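Local coordinates for periplasmic sugar-binding protein (Chloroflexus aurantiacus, PDB 4RXU) that binds beta-D-glucopyranose between its two lobes and probably serves as the periplasmic solute-binding component of an ABC-type sugar transporter, at residues Ala150-Tyr160 against Ile184-Asn193; Leu235-Val246 against Asp261-Val269. All coordinates share one frame; numbering follows the deposited sequence.

Contact 1 of 2, residues Ala150-Tyr160 against Ile184-Asn193; sequences ASGTGNPLYLY and IADGTFVIKN
Lys192 lays its CB over one face of the Tyr158 ring, 3.8 Å from the centroid and 23° off the normal, a CH-pi contact displaced toward the rim. On a face of the Tyr160 ring sits the amide nitrogen of Asn193, the two planes 61° apart. The Phe189 ring carries Leu157 CD1 over one face and Asn155 O at its edge, in plane, while Ala150 CB touches Phe189 CZ. These residues belong to a beta-alpha-beta unit, in which helix 167-185 carries the chain from strand 155-159 to its parallel neighbour, strand 189-191, at the border of a four-stranded sheet. The ladder alternates as parallel strands do: Asn155 O receives Val190 N, Val190 O receives Leu157 N, and Leu157 O receives Lys192 N at 2.8 Å. Beyond the last rung an amide takes over from the backbone. With CG set between its own N and carbonyl carbon (chi1 70°), Asn193 turns toward Leu159 and grips both its polar atoms, OD1 accepting from Leu159 N at 2.9 Å and ND2 donating to Leu159 O at 2.8 Å; ND2 also reaches Asn234. Leu157 CD2 meets Phe189 CB on the next strand and Ile184 CD1 at the end of the crossover helix. At the other end of the ladder, Thr188 O is held twice by one residue, Asn155 N and Asn155 ND2 approaching from opposite faces of its carbonyl plane, and ND2 spends its second hydrogen on Ser151 O, 2.9 Å away.

Contact 2 of 2, residues Leu235-Val246 against Asp261-Val269; sequences LTAATAADKGKV and DAFAADKDV
Lys243 runs as an extended chain across the Asp266 side chain, and each of its atoms finds a neighbour on the way. CB lies 3.4 Å from Asp268 O, and CG packs on Val269 CG2. CD comes as near to Asp266 OD1 as to OD2, and also meets Asp268 CB; CE closes on Asp266 OD2. At the tip, Lys243 NZ makes a salt bridge of 2.7 Å to Asp266 OD2, meeting that oxygen on its syn lone pair, and gives further bonds to Leu235 O at 2.9 Å and to a water that donates to Asp268 OD2. One ammonium group thus joins the last turn of helix 224-237 to the turn after helix 253-264. With an alanine in place of Lys243, the Asp266 carboxylate would probably lose this counter-charge and Leu235 O this donor. In the periplasmic-binding-protein lobe these helices flank strands 246-249 and 269-274, neighbours in a parallel sheet, and the contact brings together the segments that lead into each strand and the first residue of each. Asp266 is itself held in place by an Asx turn: its OD1 accepts from Asp268 N inside a type I turn from Asp266 to Val269. That turn presents Asp268 O to Gly244 N, a bond of 2.8 Å. Beneath the polar layer the helices meet through carbon. Leu235 CD2 sits over one face of the Phe263 ring, 3.9 Å from its centroid, while Leu235 CD1 reaches Ala262 CB. Val246 CG2, placed between its backbone N and carbonyl carbon, touches Phe263 CD2 at 3.7 Å and Val269 CG1 at 4.0 Å.

Contacts 1 and 2 lie in one lobe, their centres about 14 Å apart, and follow each other along the chain. They share a sheet ordered 189-191, 155-159, 246-249, 269-274, contact 1 joining the first pair of strands and contact 2 the approaches to the second. Asp242 ties them directly: its OD1 forms a salt bridge with Lys192 NZ at 2.7 Å, and its O lies 2.8 Å from Tyr158 OH, a probable hydrogen bond. The Tyr158 ring also meets Phe263 edge-to-face. Neither contact includes a residue of the glucose pocket; the side chain of Tyr160 in contact 1 is about 12 Å from the bound sugar.

Contact 1 of 2, residues Ala150-Tyr160 against Ile184-Asn193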
# COMPACT_ATOMS: atom_id res chain seq x y z
N ALA A 150 20.14 -3.86 11.80
CA ALA A 150 20.29 -5.00 12.72
C ALA A 150 21.68 -5.54 12.59
O ALA A 150 22.22 -5.59 11.46
CB ALA A 150 19.28 -6.08 12.36
N SER A 151 22.25 -5.94 13.73
CA SER A 151 23.51 -6.69 13.75
C SER A 151 23.45 -7.81 14.74
O SER A 151 22.56 -7.86 15.59
CB SER A 151 24.71 -5.80 14.06
OG SER A 151 24.42 -4.91 15.11
N GLY A 152 24.42 -8.70 14.61
CA GLY A 152 24.50 -9.87 15.46
C GLY A 152 23.34 -10.79 15.20
O GLY A 152 22.73 -10.77 14.13
N THR A 153 23.02 -11.60 16.19
CA THR A 153 22.01 -12.63 16.06
C THR A 153 20.91 -12.53 17.08
O THR A 153 21.07 -11.95 18.15
CB THR A 153 22.62 -14.04 16.16
OG1 THR A 153 23.36 -14.17 17.39
CG2 THR A 153 23.51 -14.29 14.96
N GLY A 154 19.78 -13.12 16.72
CA GLY A 154 18.68 -13.25 17.65
C GLY A 154 17.91 -11.97 17.87
O GLY A 154 17.27 -11.81 18.90
N ASN A 155 17.97 -11.06 16.91
CA ASN A 155 17.17 -9.84 16.97
C ASN A 155 15.69 -10.14 16.81
O ASN A 155 15.30 -10.74 15.80
CB ASN A 155 17.59 -8.91 15.85
CG ASN A 155 19.01 -8.43 16.00
OD1 ASN A 155 19.29 -7.59 16.84
ND2 ASN A 155 19.91 -8.98 15.21
N PRO A 156 14.84 -9.73 17.77
CA PRO A 156 13.42 -9.96 17.59
C PRO A 156 12.83 -9.24 16.39
O PRO A 156 13.07 -8.05 16.20
CB PRO A 156 12.80 -9.41 18.88
CG PRO A 156 13.90 -9.54 19.89
CD PRO A 156 15.15 -9.19 19.11
N LEU A 157 11.98 -9.97 15.66
CA LEU A 157 11.33 -9.48 14.46
C LEU A 157 9.84 -9.72 14.60
O LEU A 157 9.39 -10.86 14.84
CB LEU A 157 11.89 -10.20 13.22
CG LEU A 157 11.25 -9.80 11.87
CD1 LEU A 157 11.50 -8.34 11.56
CD2 LEU A 157 11.82 -10.68 10.77
N TYR A 158 9.08 -8.65 14.48
CA TYR A 158 7.63 -8.69 14.53
C TYR A 158 7.11 -8.33 13.13
O TYR A 158 7.44 -7.26 12.59
CB TYR A 158 7.12 -7.71 15.58
CG TYR A 158 7.46 -8.15 17.00
CD1 TYR A 158 8.73 -7.96 17.54
CD2 TYR A 158 6.51 -8.78 17.78
CE1 TYR A 158 9.04 -8.37 18.84
CE2 TYR A 158 6.80 -9.20 19.08
CZ TYR A 158 8.07 -9.00 19.61
OH TYR A 158 8.35 -9.43 20.91
N LEU A 159 6.32 -9.23 12.55
CA LEU A 159 5.81 -9.06 11.18
C LEU A 159 4.37 -8.61 11.21
O LEU A 159 3.58 -9.10 12.03
CB LEU A 159 5.88 -10.39 10.42
CG LEU A 159 7.26 -11.05 10.29
CD1 LEU A 159 7.14 -12.46 9.72
CD2 LEU A 159 8.25 -10.21 9.49
N TYR A 160 4.02 -7.69 10.30
CA TYR A 160 2.63 -7.24 10.15
C TYR A 160 2.33 -7.07 8.68
O TYR A 160 3.23 -6.91 7.85
CB TYR A 160 2.36 -5.93 10.92
CG TYR A 160 2.59 -6.13 12.41
CD1 TYR A 160 1.61 -6.74 13.20
CD2 TYR A 160 3.81 -5.80 13.01
CE1 TYR A 160 1.81 -6.96 14.57
CE2 TYR A 160 4.03 -6.05 14.36
CZ TYR A 160 3.02 -6.62 15.14
OH TYR A 160 3.24 -6.85 16.48
N ILE A 184 16.46 -14.38 8.49
CA ILE A 184 15.89 -15.24 9.51
C ILE A 184 16.61 -16.59 9.46
O ILE A 184 17.04 -17.14 10.49
CB ILE A 184 14.35 -15.41 9.30
CG1 ILE A 184 13.68 -14.04 9.40
CG2 ILE A 184 13.77 -16.37 10.35
CD1 ILE A 184 12.32 -13.96 8.76
N ALA A 185 16.74 -17.13 8.26
CA ALA A 185 17.46 -18.41 8.08
C ALA A 185 18.90 -18.38 8.62
O ALA A 185 19.39 -19.39 9.14
CB ALA A 185 17.44 -18.82 6.62
N ASP A 186 19.54 -17.22 8.55
CA ASP A 186 20.95 -17.10 9.03
C ASP A 186 21.07 -16.71 10.51
O ASP A 186 22.17 -16.55 11.03
CB ASP A 186 21.79 -16.18 8.14
CG ASP A 186 21.54 -14.72 8.37
OD1 ASP A 186 20.79 -14.33 9.30
OD2 ASP A 186 22.16 -13.95 7.60
N GLY A 187 19.93 -16.58 11.18
CA GLY A 187 19.88 -16.34 12.62
C GLY A 187 19.91 -14.87 13.04
O GLY A 187 19.84 -14.58 14.23
N THR A 188 19.96 -13.96 12.07
CA THR A 188 19.98 -12.54 12.41
C THR A 188 18.70 -12.11 13.12
O THR A 188 18.75 -11.43 14.15
CB THR A 188 20.20 -11.68 11.17
OG1 THR A 188 21.45 -12.04 10.57
CG2 THR A 188 20.23 -10.19 11.53
N PHE A 189 17.57 -12.50 12.55
CA PHE A 189 16.26 -12.24 13.11
C PHE A 189 15.58 -13.51 13.61
O PHE A 189 15.75 -14.59 13.03
CB PHE A 189 15.34 -11.61 12.08
CG PHE A 189 15.71 -10.22 11.69
CD1 PHE A 189 15.67 -9.19 12.62
CD2 PHE A 189 16.06 -9.93 10.36
CE1 PHE A 189 15.97 -7.90 12.23
CE2 PHE A 189 16.37 -8.64 9.98
CZ PHE A 189 16.33 -7.62 10.91
N VAL A 190 14.76 -13.34 14.64
CA VAL A 190 13.92 -14.40 15.16
C VAL A 190 12.51 -13.87 15.20
O VAL A 190 12.23 -12.87 15.85
CB VAL A 190 14.36 -14.84 16.56
CG1 VAL A 190 13.38 -15.82 17.18
CG2 VAL A 190 15.74 -15.45 16.52
N ILE A 191 11.62 -14.54 14.46
CA ILE A 191 10.23 -14.12 14.35
C ILE A 191 9.49 -14.34 15.66
O ILE A 191 9.47 -15.46 16.17
CB ILE A 191 9.50 -14.90 13.26
CG1 ILE A 191 10.15 -14.70 11.88
CG2 ILE A 191 8.02 -14.49 13.19
CD1 ILE A 191 9.70 -15.73 10.87
N LYS A 192 8.83 -13.31 16.18
CA LYS A 192 8.17 -13.41 17.48
C LYS A 192 6.66 -13.46 17.47
O LYS A 192 6.07 -13.71 18.53
CB LYS A 192 8.58 -12.25 18.39
CG LYS A 192 10.08 -12.14 18.55
CD LYS A 192 10.63 -13.35 19.27
CE LYS A 192 12.13 -13.23 19.42
NZ LYS A 192 12.59 -14.29 20.35
N ASN A 193 6.02 -13.23 16.32
CA ASN A 193 4.56 -13.17 16.28
C ASN A 193 3.86 -13.92 15.15
O ASN A 193 2.77 -13.56 14.75
CB ASN A 193 4.10 -11.72 16.27
CG ASN A 193 4.42 -11.03 14.98
OD1 ASN A 193 5.38 -11.37 14.30
ND2 ASN A 193 3.61 -10.02 14.64
O HOH W 1 23.80 -11.51 11.75
O HOH W 2 15.44 -13.89 19.98

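Contact 2 of 2, residues Leu235-Val246 against Asp261-Val269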
# COMPACT_ATOMS: atom_id res chain seq x y z
N LEU A 235 2.66 -8.41 22.21
CA LEU A 235 3.52 -8.01 23.31
C LEU A 235 3.17 -8.70 24.61
O LEU A 235 4.07 -9.09 25.37
CB LEU A 235 3.51 -6.50 23.47
CG LEU A 235 4.27 -5.75 22.37
CD1 LEU A 235 3.85 -4.28 22.45
CD2 LEU A 235 5.79 -5.93 22.45
N THR A 236 1.87 -8.92 24.82
CA THR A 236 1.38 -9.64 25.99
C THR A 236 1.85 -11.10 25.98
O THR A 236 2.16 -11.67 27.03
CB THR A 236 -0.12 -9.52 26.10
OG1 THR A 236 -0.45 -8.14 26.35
CG2 THR A 236 -0.66 -10.39 27.22
N ALA A 237 1.90 -11.69 24.79
CA ALA A 237 2.30 -13.09 24.65
C ALA A 237 3.81 -13.23 24.72
O ALA A 237 4.34 -14.27 25.11
CB ALA A 237 1.79 -13.64 23.33
N ALA A 238 4.49 -12.19 24.30
CA ALA A 238 5.94 -12.17 24.25
C ALA A 238 6.51 -12.00 25.64
O ALA A 238 5.87 -11.43 26.53
CB ALA A 238 6.41 -11.06 23.35
N THR A 239 7.74 -12.48 25.83
CA THR A 239 8.42 -12.34 27.12
C THR A 239 9.55 -11.33 26.99
O THR A 239 9.83 -10.88 25.89
CB THR A 239 9.00 -13.69 27.59
OG1 THR A 239 10.07 -14.08 26.72
CG2 THR A 239 7.91 -14.76 27.60
N ALA A 240 10.22 -11.01 28.10
CA ALA A 240 11.27 -9.98 28.06
C ALA A 240 12.40 -10.37 27.09
O ALA A 240 12.96 -9.53 26.38
CB ALA A 240 11.83 -9.71 29.47
N ALA A 241 12.67 -11.67 27.01
CA ALA A 241 13.69 -12.19 26.09
C ALA A 241 13.37 -11.96 24.60
O ALA A 241 14.25 -12.04 23.74
CB ALA A 241 13.90 -13.67 26.33
N ASP A 242 12.10 -11.69 24.33
CA ASP A 242 11.62 -11.42 22.97
C ASP A 242 11.55 -9.93 22.64
O ASP A 242 11.07 -9.56 21.57
CB ASP A 242 10.23 -12.01 22.81
CG ASP A 242 10.20 -13.49 23.11
OD1 ASP A 242 11.12 -14.20 22.67
OD2 ASP A 242 9.26 -13.95 23.79
N LYS A 243 12.03 -9.10 23.55
CA LYS A 243 11.93 -7.67 23.41
C LYS A 243 13.32 -7.07 23.37
O LYS A 243 14.17 -7.53 22.62
CB LYS A 243 11.05 -7.10 24.51
CG LYS A 243 9.63 -7.59 24.32
CD LYS A 243 8.73 -7.32 25.49
CE LYS A 243 7.45 -8.09 25.30
NZ LYS A 243 6.45 -7.69 26.29
N GLY A 244 13.55 -6.04 24.17
CA GLY A 244 14.76 -5.27 24.08
C GLY A 244 14.78 -4.43 22.82
O GLY A 244 13.94 -3.56 22.62
N LYS A 245 15.75 -4.68 21.98
CA LYS A 245 15.88 -3.94 20.73
C LYS A 245 15.24 -4.72 19.60
O LYS A 245 15.75 -5.77 19.21
CB LYS A 245 17.34 -3.74 20.42
CG LYS A 245 17.59 -2.87 19.21
CD LYS A 245 18.93 -2.22 19.39
CE LYS A 245 19.77 -2.50 18.19
NZ LYS A 245 21.16 -2.10 18.52
N VAL A 246 14.16 -4.19 19.04
CA VAL A 246 13.28 -4.98 18.21
C VAL A 246 13.05 -4.33 16.87
O VAL A 246 13.25 -3.14 16.70
CB VAL A 246 11.93 -5.28 18.90
CG1 VAL A 246 12.15 -5.85 20.30
CG2 VAL A 246 11.03 -4.05 18.96
N ASP A 261 2.97 2.79 18.88
CA ASP A 261 2.36 3.23 20.14
C ASP A 261 2.35 2.11 21.17
O ASP A 261 2.64 2.33 22.35
CB ASP A 261 0.92 3.76 19.93
CG ASP A 261 0.85 5.08 19.19
OD1 ASP A 261 1.90 5.77 18.98
OD2 ASP A 261 -0.29 5.42 18.79
N ALA A 262 2.02 0.91 20.74
CA ALA A 262 2.06 -0.26 21.64
C ALA A 262 3.47 -0.59 22.13
O ALA A 262 3.70 -0.83 23.33
CB ALA A 262 1.44 -1.47 20.95
N PHE A 263 4.41 -0.64 21.18
CA PHE A 263 5.80 -0.97 21.49
C PHE A 263 6.48 0.10 22.36
O PHE A 263 7.25 -0.24 23.26
CB PHE A 263 6.60 -1.22 20.21
CG PHE A 263 6.45 -2.64 19.67
CD1 PHE A 263 5.28 -3.05 19.04
CD2 PHE A 263 7.46 -3.56 19.84
CE1 PHE A 263 5.16 -4.34 18.54
CE2 PHE A 263 7.35 -4.85 19.34
CZ PHE A 263 6.18 -5.24 18.69
N ALA A 264 6.15 1.37 22.12
CA ALA A 264 6.72 2.48 22.90
C ALA A 264 6.33 2.37 24.37
O ALA A 264 7.08 2.79 25.24
CB ALA A 264 6.26 3.81 22.34
N ALA A 265 5.14 1.83 24.61
CA ALA A 265 4.60 1.67 25.97
C ALA A 265 5.11 0.47 26.77
O ALA A 265 4.79 0.34 27.95
CB ALA A 265 3.08 1.62 25.93
N ASP A 266 5.88 -0.40 26.14
CA ASP A 266 6.31 -1.64 26.77
C ASP A 266 7.69 -1.34 27.33
O ASP A 266 8.64 -1.13 26.57
CB ASP A 266 6.34 -2.76 25.74
CG ASP A 266 6.70 -4.11 26.33
OD1 ASP A 266 7.72 -4.22 27.04
OD2 ASP A 266 5.97 -5.09 26.04
N LYS A 267 7.80 -1.31 28.65
CA LYS A 267 9.08 -0.96 29.30
C LYS A 267 10.25 -1.89 28.93
O LYS A 267 11.41 -1.50 29.04
CB LYS A 267 8.90 -0.89 30.82
CG LYS A 267 8.63 -2.23 31.48
CD LYS A 267 8.38 -2.11 32.97
CE LYS A 267 8.12 -3.49 33.56
NZ LYS A 267 8.02 -3.45 35.04
N ASP A 268 9.94 -3.12 28.50
CA ASP A 268 10.98 -4.11 28.16
C ASP A 268 11.46 -3.96 26.73
O ASP A 268 12.42 -4.60 26.32
CB ASP A 268 10.49 -5.55 28.39
CG ASP A 268 10.23 -5.85 29.87
OD1 ASP A 268 10.99 -5.36 30.72
OD2 ASP A 268 9.28 -6.60 30.18
N VAL A 269 10.77 -3.12 25.96
CA VAL A 269 11.24 -2.72 24.63
C VAL A 269 12.11 -1.49 24.80
O VAL A 269 11.62 -0.38 25.07
CB VAL A 269 10.06 -2.44 23.67
CG1 VAL A 269 10.56 -1.90 22.33
CG2 VAL A 269 9.25 -3.71 23.47
O HOH W 3 7.92 -8.59 28.64